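Local coordinates for protein formiminoglutamase (PDB 4MYK) that hydrolyses the formimino group of N-formimino-L-glutamate as an arginase-like manganese metalloenzyme, at residues H204-W207 with L208-R212; G215-A218 with A219-A223; L256-Q259 with E260-M264; M298-H301 with F302-F306. The protein carries 1 engineered substitution. All coordinates share one frame; numbering follows the deposited sequence.

Contact 1: residues H204-W207 with L208-R212; sequences HLMW and LSEVR
W207 O, at the junction of strand 204-207 and helix 208-214, takes two amide N-H groups from the first turn of the helix. V211 N is 3.1 Å from W207 O and its bond is nearly straight, reaching the oxygen close to the line of the C=O; E210 N, at 2.9 Å from W207 O, comes from above the carbonyl plane with an N-H...O angle of only 132°. W207 is thus the N-cap residue, and the axes of the short strand and helix segments stand at 69°. M206, E210 and V211 make up the tightly packed side. With V211 CG1 anti to the backbone N (chi1 171°), CG2 is left beside that N and comes 3.6 Å from M206 O, while M206 continues extended to pack on A223 and L226 of helix 216-227. E210 points toward the strand and, extended beyond CG, crosses M206 at a slant, its CG lying 3.5 Å from W207 O and its OE2 3.8 Å from M206 CG; OE2 has a long, weak ion pair with K214. On the exposed, looser side is S209, whose OG is 4.0 Å from W207 CB and makes its hydrogen bond to E73 of the second subunit, which also packs on W207. The indole has L205 CB over one face and touches C185, C190 and R199. A strand leading into a helix in a parallel sheet is in keeping with the arginase/deacetylase alpha/beta fold; here it is an outermost strand within this chain, with the W207 side chain about 9 Å from that of the manganese ligand H148.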
loop_
_atom_site.group_PDB
_atom_site.type_symbol
_atom_site.label_atom_id
_atom_site.label_comp_id
_atom_site.label_asym_id
_atom_site.label_seq_id
_atom_site.Cartn_x
_atom_site.Cartn_y
_atom_site.Cartn_z
ATOM N N HIS A 204 11.531 20.155 18.363
ATOM C CA HIS A 204 10.507 20.431 17.366
ATOM C C HIS A 204 9.743 19.179 16.970
ATOM O O HIS A 204 10.330 18.138 16.672
ATOM C CB HIS A 204 11.136 21.086 16.132
ATOM C CG HIS A 204 12.110 22.169 16.466
ATOM N ND1 HIS A 204 11.810 23.506 16.342
ATOM C CD2 HIS A 204 13.368 22.111 16.964
ATOM C CE1 HIS A 204 12.846 24.226 16.731
ATOM N NE2 HIS A 204 13.803 23.404 17.118
ATOM N N LEU A 205 8.419 19.297 16.970
ATOM C CA LEU A 205 7.559 18.220 16.504
ATOM C C LEU A 205 7.101 18.494 15.087
ATOM O O LEU A 205 6.457 19.504 14.824
ATOM C CB LEU A 205 6.344 18.061 17.414
ATOM C CG LEU A 205 6.627 17.949 18.912
ATOM C CD1 LEU A 205 5.354 17.535 19.648
ATOM C CD2 LEU A 205 7.737 16.964 19.185
ATOM N N MET A 206 7.451 17.585 14.181
ATOM C CA MET A 206 7.011 17.648 12.795
ATOM C C MET A 206 6.094 16.473 12.446
ATOM O O MET A 206 6.538 15.473 11.876
ATOM C CB MET A 206 8.218 17.686 11.868
ATOM C CG MET A 206 8.905 19.038 11.883
ATOM S SD MET A 206 10.144 19.258 10.607
ATOM C CE MET A 206 10.484 20.990 10.847
ATOM N N TRP A 207 4.814 16.613 12.804
ATOM C CA TRP A 207 3.828 15.536 12.687
ATOM C C TRP A 207 3.734 15.029 11.266
ATOM O O TRP A 207 3.946 15.785 10.323
ATOM C CB TRP A 207 2.443 16.011 13.132
ATOM C CG TRP A 207 2.382 16.496 14.541
ATOM C CD1 TRP A 207 2.267 17.785 14.953
ATOM C CD2 TRP A 207 2.444 15.696 15.736
ATOM N NE1 TRP A 207 2.245 17.843 16.325
ATOM C CE2 TRP A 207 2.351 16.572 16.828
ATOM C CE3 TRP A 207 2.569 14.321 15.984
ATOM C CZ2 TRP A 207 2.378 16.124 18.150
ATOM C CZ3 TRP A 207 2.593 13.879 17.302
ATOM C CH2 TRP A 207 2.497 14.776 18.362
ATOM N N LEU A 208 3.424 13.744 11.122
ATOM C CA LEU A 208 3.257 13.131 9.805
ATOM C C LEU A 208 2.424 14.018 8.858
ATOM O O LEU A 208 2.849 14.320 7.743
ATOM C CB LEU A 208 2.624 11.740 9.952
ATOM C CG LEU A 208 2.369 10.927 8.680
ATOM C CD1 LEU A 208 3.657 10.701 7.907
ATOM C CD2 LEU A 208 1.695 9.614 9.004
ATOM N N SER A 209 1.255 14.447 9.330
ATOM C CA SER A 209 0.333 15.246 8.534
ATOM C C SER A 209 0.992 16.487 7.923
ATOM O O SER A 209 0.684 16.878 6.801
ATOM C CB SER A 209 -0.909 15.626 9.358
ATOM O OG SER A 209 -0.564 16.354 10.520
ATOM N N GLU A 210 1.917 17.093 8.651
ATOM C CA GLU A 210 2.596 18.284 8.153
ATOM C C GLU A 210 3.734 17.938 7.184
ATOM O O GLU A 210 3.935 18.632 6.180
ATOM C CB GLU A 210 3.063 19.163 9.318
ATOM C CG GLU A 210 4.538 19.129 9.608
ATOM C CD GLU A 210 4.916 20.084 10.734
ATOM O OE1 GLU A 210 4.275 20.023 11.819
ATOM O OE2 GLU A 210 5.850 20.897 10.524
ATOM N N VAL A 211 4.459 16.856 7.467
ATOM C CA VAL A 211 5.450 16.339 6.514
ATOM C C VAL A 211 4.765 16.058 5.167
ATOM O O VAL A 211 5.254 16.428 4.099
ATOM C CB VAL A 211 6.119 15.037 7.030
ATOM C CG1 VAL A 211 6.981 14.396 5.952
ATOM C CG2 VAL A 211 6.939 15.305 8.283
ATOM N N ARG A 212 3.614 15.397 5.240
ATOM C CA ARG A 212 2.850 15.049 4.060
ATOM C C ARG A 212 2.299 16.308 3.399
ATOM O O ARG A 212 2.241 16.386 2.173
ATOM C CB ARG A 212 1.719 14.097 4.428
ATOM C CG ARG A 212 2.169 12.799 5.084
ATOM C CD ARG A 212 1.290 11.674 4.589
ATOM N NE ARG A 212 1.328 11.688 3.133
ATOM C CZ ARG A 212 2.082 10.875 2.400
ATOM N NH1 ARG A 212 2.824 9.934 2.999
ATOM N NH2 ARG A 212 2.068 10.988 1.068
#

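Contact 2: residues G215-A218 with A219-A223; sequences GAVA and ALEDA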
loop_
_atom_site.group_PDB
_atom_site.type_symbol
_atom_site.label_atom_id
_atom_site.label_comp_id
_atom_site.label_asym_id
_atom_site.label_seq_id
_atom_site.Cartn_x
_atom_site.Cartn_y
_atom_site.Cartn_z
ATOM N N GLY A 215 5.405 17.968 1.681
ATOM C CA GLY A 215 6.273 17.127 0.883
ATOM C C GLY A 215 7.382 16.683 1.810
ATOM O O GLY A 215 7.933 17.494 2.549
ATOM N N ALA A 216 7.696 15.395 1.794
ATOM C CA ALA A 216 8.619 14.832 2.777
ATOM C C ALA A 216 10.012 15.451 2.687
ATOM O O ALA A 216 10.614 15.812 3.695
ATOM C CB ALA A 216 8.697 13.322 2.633
ATOM N N VAL A 217 10.511 15.580 1.464
ATOM C CA VAL A 217 11.843 16.121 1.234
ATOM C C VAL A 217 11.935 17.585 1.677
ATOM O O VAL A 217 12.886 17.963 2.362
ATOM C CB VAL A 217 12.281 15.925 -0.248
ATOM C CG1 VAL A 217 13.482 16.784 -0.585
ATOM C CG2 VAL A 217 12.574 14.457 -0.521
ATOM N N ALA A 218 10.939 18.392 1.303
ATOM C CA ALA A 218 10.861 19.796 1.720
ATOM C C ALA A 218 10.748 19.936 3.238
ATOM O O ALA A 218 11.378 20.801 3.842
ATOM C CB ALA A 218 9.686 20.492 1.046
ATOM N N ALA A 219 9.922 19.094 3.843
ATOM C CA ALA A 219 9.779 19.075 5.285
ATOM C C ALA A 219 11.104 18.697 5.936
ATOM O O ALA A 219 11.490 19.281 6.941
ATOM C CB ALA A 219 8.693 18.087 5.686
ATOM N N LEU A 220 11.790 17.711 5.359
ATOM C CA LEU A 220 13.097 17.275 5.859
ATOM C C LEU A 220 14.206 18.318 5.640
ATOM O O LEU A 220 15.145 18.400 6.417
ATOM C CB LEU A 220 13.507 15.945 5.226
ATOM C CG LEU A 220 14.837 15.373 5.717
ATOM C CD1 LEU A 220 14.783 15.124 7.201
ATOM C CD2 LEU A 220 15.144 14.099 4.998
ATOM N N GLU A 221 14.105 19.109 4.579
ATOM C CA GLU A 221 15.009 20.239 4.401
ATOM C C GLU A 221 14.855 21.189 5.573
ATOM O O GLU A 221 15.833 21.613 6.194
ATOM C CB GLU A 221 14.715 20.963 3.092
ATOM C CG GLU A 221 15.274 20.234 1.888
ATOM C CD GLU A 221 14.788 20.804 0.569
ATOM O OE1 GLU A 221 13.828 21.605 0.576
ATOM O OE2 GLU A 221 15.363 20.432 -0.475
ATOM N N ASP A 222 13.607 21.510 5.877
ATOM C CA ASP A 222 13.294 22.348 7.018
ATOM C C ASP A 222 13.955 21.778 8.269
ATOM O O ASP A 222 14.547 22.520 9.061
ATOM C CB ASP A 222 11.767 22.450 7.210
ATOM C CG ASP A 222 11.082 23.330 6.147
ATOM O OD1 ASP A 222 11.766 23.839 5.237
ATOM O OD2 ASP A 222 9.850 23.515 6.225
ATOM N N ALA A 223 13.852 20.460 8.435
ATOM C CA ALA A 223 14.385 19.772 9.609
ATOM C C ALA A 223 15.908 19.921 9.736
ATOM O O ALA A 223 16.422 20.139 10.836
ATOM C CB ALA A 223 13.971 18.284 9.611
#
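G215 O accepts A219 N at 2.9 Å and opens a run of four consecutive i to i+4 bonds, continued by A216 O with L220 N, V217 O with E221 N, and A218 O with D222 N, the last at 3.1 Å. Side chains lie close against these carbonyls: A219 CB is 3.3 Å from G215 O, and L220 CB is 3.3 Å from A216 O. On the outer side E221 keeps CG beside its backbone N (chi1 -78°), which lays CG 3.3 Å from V217 O; the extended chain then crosses V217 at a slant, OE2 ending 4.1 Å from V217 CG1. D222 lies near A218 O, but its OD2 makes a salt bridge with K214, the residue just before the N-cap. G215 ends the preceding helix with a positive phi of 100°, a backbone shape suited to glycine, and is the N-cap of the next. Beyond this shell, A216 and A219 rest on V211 of helix 208-214, while V217 meets D263 and L267, and L220 meets M264, of helix 258-270. L220 and A223 lie over F183 and I143, so helix 216-227 packs on strands 180-185 and 141-145 of the parallel sheet.

Contact 3: residues L256-Q259 with E260-M264; sequences LSAQ and EAFDM
S257 and E260 form a capping box at the start of helix 258-270. The strong half is S257 N to E260 OE1, 2.7 Å and nearly straight, meeting the carboxylate on its anti side; the return bond from E260 N to S257 OG is weak at 3.3 Å, as is the one from S257 OG to E260 OE1. E260 OE1 also takes a salt bridge from R212, so one carboxylate oxygen serves both helix cap and cation. In the same first turn Q259 bends at chi2 (54°) to bring NE2 2.8 Å from D263 OD1, four residues on; the oxygen lies in the amide plane, whereas NE2 stands above the carboxylate plane.

Backbone bonds run from A261 N, F262 N and D263 N to S257 O, A258 O and Q259 O. A258 O also lies over one face of the F262 ring, 3.2 Å from F262 CD1.

Among apolar contacts, L256 CD1 meets M264 SD at 3.7 Å, the chains crossing at about a right angle, and A258 CB lies 4.4 Å from F262 CZ.

Helix 258-270 links strands 231-236 and 274-280 in a beta-alpha-beta unit. L256, A261 and M264 pack on F235 of the first strand, E260, D263 and M264 on helix 216-227, A261 and F262 on helix 290-306.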
loop_
_atom_site.group_PDB
_atom_site.type_symbol
_atom_site.label_atom_id
_atom_site.label_comp_id
_atom_site.label_asym_id
_atom_site.label_seq_id
_atom_site.Cartn_x
_atom_site.Cartn_y
_atom_site.Cartn_z
ATOM N N LEU A 256 5.099 7.140 6.317
ATOM C CA LEU A 256 5.840 7.481 5.119
ATOM C C LEU A 256 5.760 6.367 4.091
ATOM O O LEU A 256 5.773 5.195 4.439
ATOM C CB LEU A 256 7.304 7.774 5.473
ATOM C CG LEU A 256 7.582 8.966 6.403
ATOM C CD1 LEU A 256 9.030 8.969 6.806
ATOM C CD2 LEU A 256 7.184 10.308 5.758
ATOM N N SER A 257 5.683 6.728 2.821
ATOM C CA SER A 257 5.741 5.707 1.794
ATOM C C SER A 257 7.203 5.342 1.530
ATOM O O SER A 257 8.123 6.062 1.926
ATOM C CB SER A 257 5.062 6.183 0.512
ATOM O OG SER A 257 5.786 7.241 -0.084
ATOM N N ALA A 258 7.414 4.213 0.869
ATOM C CA ALA A 258 8.763 3.792 0.527
ATOM C C ALA A 258 9.470 4.849 -0.339
ATOM O O ALA A 258 10.624 5.179 -0.083
ATOM C CB ALA A 258 8.749 2.391 -0.158
ATOM N N GLN A 259 8.774 5.395 -1.337
ATOM C CA GLN A 259 9.350 6.443 -2.195
ATOM C C GLN A 259 9.785 7.683 -1.404
ATOM O O GLN A 259 10.843 8.256 -1.660
ATOM C CB GLN A 259 8.368 6.854 -3.296
ATOM C CG GLN A 259 9.005 7.683 -4.409
ATOM C CD GLN A 259 10.226 6.997 -5.023
ATOM O OE1 GLN A 259 10.123 5.911 -5.597
ATOM N NE2 GLN A 259 11.383 7.634 -4.908
ATOM N N GLU A 260 8.952 8.102 -0.456
ATOM C CA GLU A 260 9.293 9.224 0.415
ATOM C C GLU A 260 10.555 8.917 1.205
ATOM O O GLU A 260 11.461 9.747 1.282
ATOM C CB GLU A 260 8.142 9.529 1.369
ATOM C CG GLU A 260 6.925 10.123 0.690
ATOM C CD GLU A 260 5.780 10.288 1.659
ATOM O OE1 GLU A 260 5.573 9.366 2.482
ATOM O OE2 GLU A 260 5.098 11.338 1.609
ATOM N N ALA A 261 10.605 7.719 1.779
ATOM C CA ALA A 261 11.772 7.250 2.510
ATOM C C ALA A 261 13.036 7.349 1.652
ATOM O O ALA A 261 14.029 7.943 2.072
ATOM C CB ALA A 261 11.555 5.828 2.990
ATOM N N PHE A 262 12.995 6.772 0.453
ATOM C CA PHE A 262 14.111 6.847 -0.488
ATOM C C PHE A 262 14.495 8.296 -0.763
ATOM O O PHE A 262 15.666 8.666 -0.669
ATOM C CB PHE A 262 13.743 6.210 -1.821
ATOM C CG PHE A 262 13.439 4.755 -1.734
ATOM C CD1 PHE A 262 13.625 4.065 -0.552
ATOM C CD2 PHE A 262 12.963 4.072 -2.843
ATOM C CE1 PHE A 262 13.342 2.714 -0.474
ATOM C CE2 PHE A 262 12.679 2.730 -2.778
ATOM C CZ PHE A 262 12.869 2.042 -1.591
ATOM N N ASP A 263 13.504 9.106 -1.126
ATOM C CA ASP A 263 13.736 10.515 -1.407
ATOM C C ASP A 263 14.376 11.246 -0.229
ATOM O O ASP A 263 15.207 12.136 -0.425
ATOM C CB ASP A 263 12.432 11.205 -1.793
ATOM C CG ASP A 263 11.931 10.797 -3.172
ATOM O OD1 ASP A 263 12.537 9.909 -3.795
ATOM O OD2 ASP A 263 10.927 11.372 -3.630
ATOM N N MET A 264 13.981 10.880 0.988
ATOM C CA MET A 264 14.535 11.501 2.193
ATOM C C MET A 264 15.962 11.049 2.458
ATOM O O MET A 264 16.798 11.831 2.905
ATOM C CB MET A 264 13.683 11.176 3.418
ATOM C CG MET A 264 12.308 11.812 3.436
ATOM S SD MET A 264 11.309 11.071 4.743
ATOM C CE MET A 264 12.265 11.509 6.195
#

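Contact 4: residues M298-H301 with F302-F306; sequences MFYH and FVLGF
F299 O, Y300 O and H301 O accept V303 N, L304 N and G305 N in turn, after M298 O has taken F302 N, so the last turns of helix 290-306 carry a regular ladder of i to i+4 N...O bonds of 2.8 to 3.0 Å. On this frame two aromatic rings each have an aliphatic side chain, four residues on, over one face. V303 CG2 stands over the F299 ring, 3.7 Å from its centroid and 19° off the normal, a CH-pi contact displaced toward CZ. F299 swings its ring along the helix toward V303 by placing CG anti to the backbone N (chi1 168°). The Y300 ring is turned the same way and receives L304 CG over one face at 4.3 Å from its centroid; L304 CD1 reaches farther out, to 3.5 Å from Y300 OH. F302 presents its ring edge to F299 O and meets F114 beyond. H301 has its imidazole stacked on F262, and its ND1 is hydrogen-bonded to Y297 O.

F299 touches I34 and F302 touches I32 of strand 32-37, while L304 touches F266 of helix 258-270. Chemically the contact is apolar packing on a regularly hydrogen-bonded helix: dispersion and CH-pi contacts hold the rings, and the buried phenol is satisfied, Y300 OH being hydrogen-bonded to S68 O and N71 ND2.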
loop_
_atom_site.group_PDB
_atom_site.type_symbol
_atom_site.label_atom_id
_atom_site.label_comp_id
_atom_site.label_asym_id
_atom_site.label_seq_id
_atom_site.Cartn_x
_atom_site.Cartn_y
_atom_site.Cartn_z
ATOM N N MET A 298 16.776 2.109 0.882
ATOM C CA MET A 298 16.917 3.363 1.612
ATOM C C MET A 298 18.392 3.757 1.786
ATOM O O MET A 298 18.773 4.909 1.548
ATOM C CB MET A 298 16.225 3.255 2.968
ATOM C CG MET A 298 14.719 3.392 2.909
ATOM S SD MET A 298 13.917 3.121 4.507
ATOM C CE MET A 298 14.579 4.459 5.498
ATOM N N PHE A 299 19.211 2.801 2.223
ATOM C CA PHE A 299 20.668 2.986 2.338
ATOM C C PHE A 299 21.280 3.296 0.965
ATOM O O PHE A 299 22.141 4.160 0.822
ATOM C CB PHE A 299 21.304 1.723 2.943
ATOM C CG PHE A 299 22.809 1.679 2.842
ATOM C CD1 PHE A 299 23.596 2.448 3.680
ATOM C CD2 PHE A 299 23.432 0.849 1.917
ATOM C CE1 PHE A 299 24.972 2.412 3.583
ATOM C CE2 PHE A 299 24.809 0.805 1.817
ATOM C CZ PHE A 299 25.578 1.581 2.651
ATOM N N TYR A 300 20.814 2.566 -0.041
ATOM C CA TYR A 300 21.220 2.771 -1.419
ATOM C C TYR A 300 21.031 4.227 -1.862
ATOM O O TYR A 300 21.925 4.822 -2.454
ATOM C CB TYR A 300 20.429 1.823 -2.329
ATOM C CG TYR A 300 20.534 2.159 -3.798
ATOM C CD1 TYR A 300 21.725 1.972 -4.486
ATOM C CD2 TYR A 300 19.449 2.666 -4.495
ATOM C CE1 TYR A 300 21.835 2.284 -5.826
ATOM C CE2 TYR A 300 19.549 2.990 -5.833
ATOM C CZ TYR A 300 20.748 2.794 -6.496
ATOM O OH TYR A 300 20.863 3.105 -7.835
ATOM N N HIS A 301 19.866 4.793 -1.570
ATOM C CA HIS A 301 19.565 6.168 -1.949
ATOM C C HIS A 301 20.447 7.116 -1.160
ATOM O O HIS A 301 20.940 8.109 -1.701
ATOM C CB HIS A 301 18.080 6.486 -1.722
ATOM C CG HIS A 301 17.189 6.026 -2.837
ATOM N ND1 HIS A 301 16.718 4.734 -2.931
ATOM C CD2 HIS A 301 16.700 6.683 -3.918
ATOM C CE1 HIS A 301 15.974 4.615 -4.019
ATOM N NE2 HIS A 301 15.949 5.783 -4.636
ATOM N N PHE A 302 20.653 6.814 0.119
ATOM C CA PHE A 302 21.570 7.614 0.907
ATOM C C PHE A 302 22.934 7.638 0.222
ATOM O O PHE A 302 23.523 8.701 0.037
ATOM C CB PHE A 302 21.748 7.099 2.341
ATOM C CG PHE A 302 22.930 7.723 3.020
ATOM C CD1 PHE A 302 22.816 8.966 3.627
ATOM C CD2 PHE A 302 24.177 7.121 2.959
ATOM C CE1 PHE A 302 23.915 9.581 4.198
ATOM C CE2 PHE A 302 25.274 7.722 3.530
ATOM C CZ PHE A 302 25.144 8.955 4.150
ATOM N N VAL A 303 23.428 6.452 -0.128
ATOM C CA VAL A 303 24.725 6.292 -0.769
ATOM C C VAL A 303 24.844 7.115 -2.059
ATOM O O VAL A 303 25.870 7.757 -2.296
ATOM C CB VAL A 303 25.006 4.815 -1.069
ATOM C CG1 VAL A 303 26.177 4.675 -2.040
ATOM C CG2 VAL A 303 25.266 4.054 0.227
ATOM N N LEU A 304 23.799 7.097 -2.883
ATOM C CA LEU A 304 23.747 7.925 -4.081
ATOM C C LEU A 304 23.831 9.415 -3.752
ATOM O O LEU A 304 24.527 10.166 -4.429
ATOM C CB LEU A 304 22.458 7.664 -4.851
ATOM C CG LEU A 304 22.374 6.373 -5.659
ATOM C CD1 LEU A 304 21.064 6.335 -6.406
ATOM C CD2 LEU A 304 23.532 6.283 -6.626
ATOM N N GLY A 305 23.098 9.842 -2.728
ATOM C CA GLY A 305 23.108 11.230 -2.316
ATOM C C GLY A 305 24.498 11.626 -1.868
ATOM O O GLY A 305 24.986 12.718 -2.172
ATOM N N PHE A 306 25.135 10.717 -1.138
ATOM C CA PHE A 306 26.481 10.935 -0.623
ATOM C C PHE A 306 27.473 11.131 -1.766
ATOM O O PHE A 306 28.336 12.013 -1.718
ATOM C CB PHE A 306 26.898 9.746 0.231
ATOM C CG PHE A 306 28.057 10.026 1.132
ATOM C CD1 PHE A 306 27.860 10.616 2.377
ATOM C CD2 PHE A 306 29.344 9.693 0.744
ATOM C CE1 PHE A 306 28.928 10.871 3.218
ATOM C CE2 PHE A 306 30.414 9.944 1.576
ATOM C CZ PHE A 306 30.204 10.532 2.821
#

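The four contacts follow one another along the chain without nesting or crossing, each closing only a local turn. Contact 1 turns an outermost strand of the parallel sheet into helix 208-214, and contact 2 starts the next helix directly after it, the two packing on each other. Contact 3 opens helix 258-270 farther on, yet comes back to both: L256 CD2 lies 4.1 Å from L208 CD1 of contact 1, and M264 CG is 4.0 Å from A216 CB of contact 2. Contact 4, in the final helix, touches contact 3 alone, with A261 CB 3.9 Å from M298 SD. Neighbouring helices are thereby tied from the sheet's edge to strand 32-37.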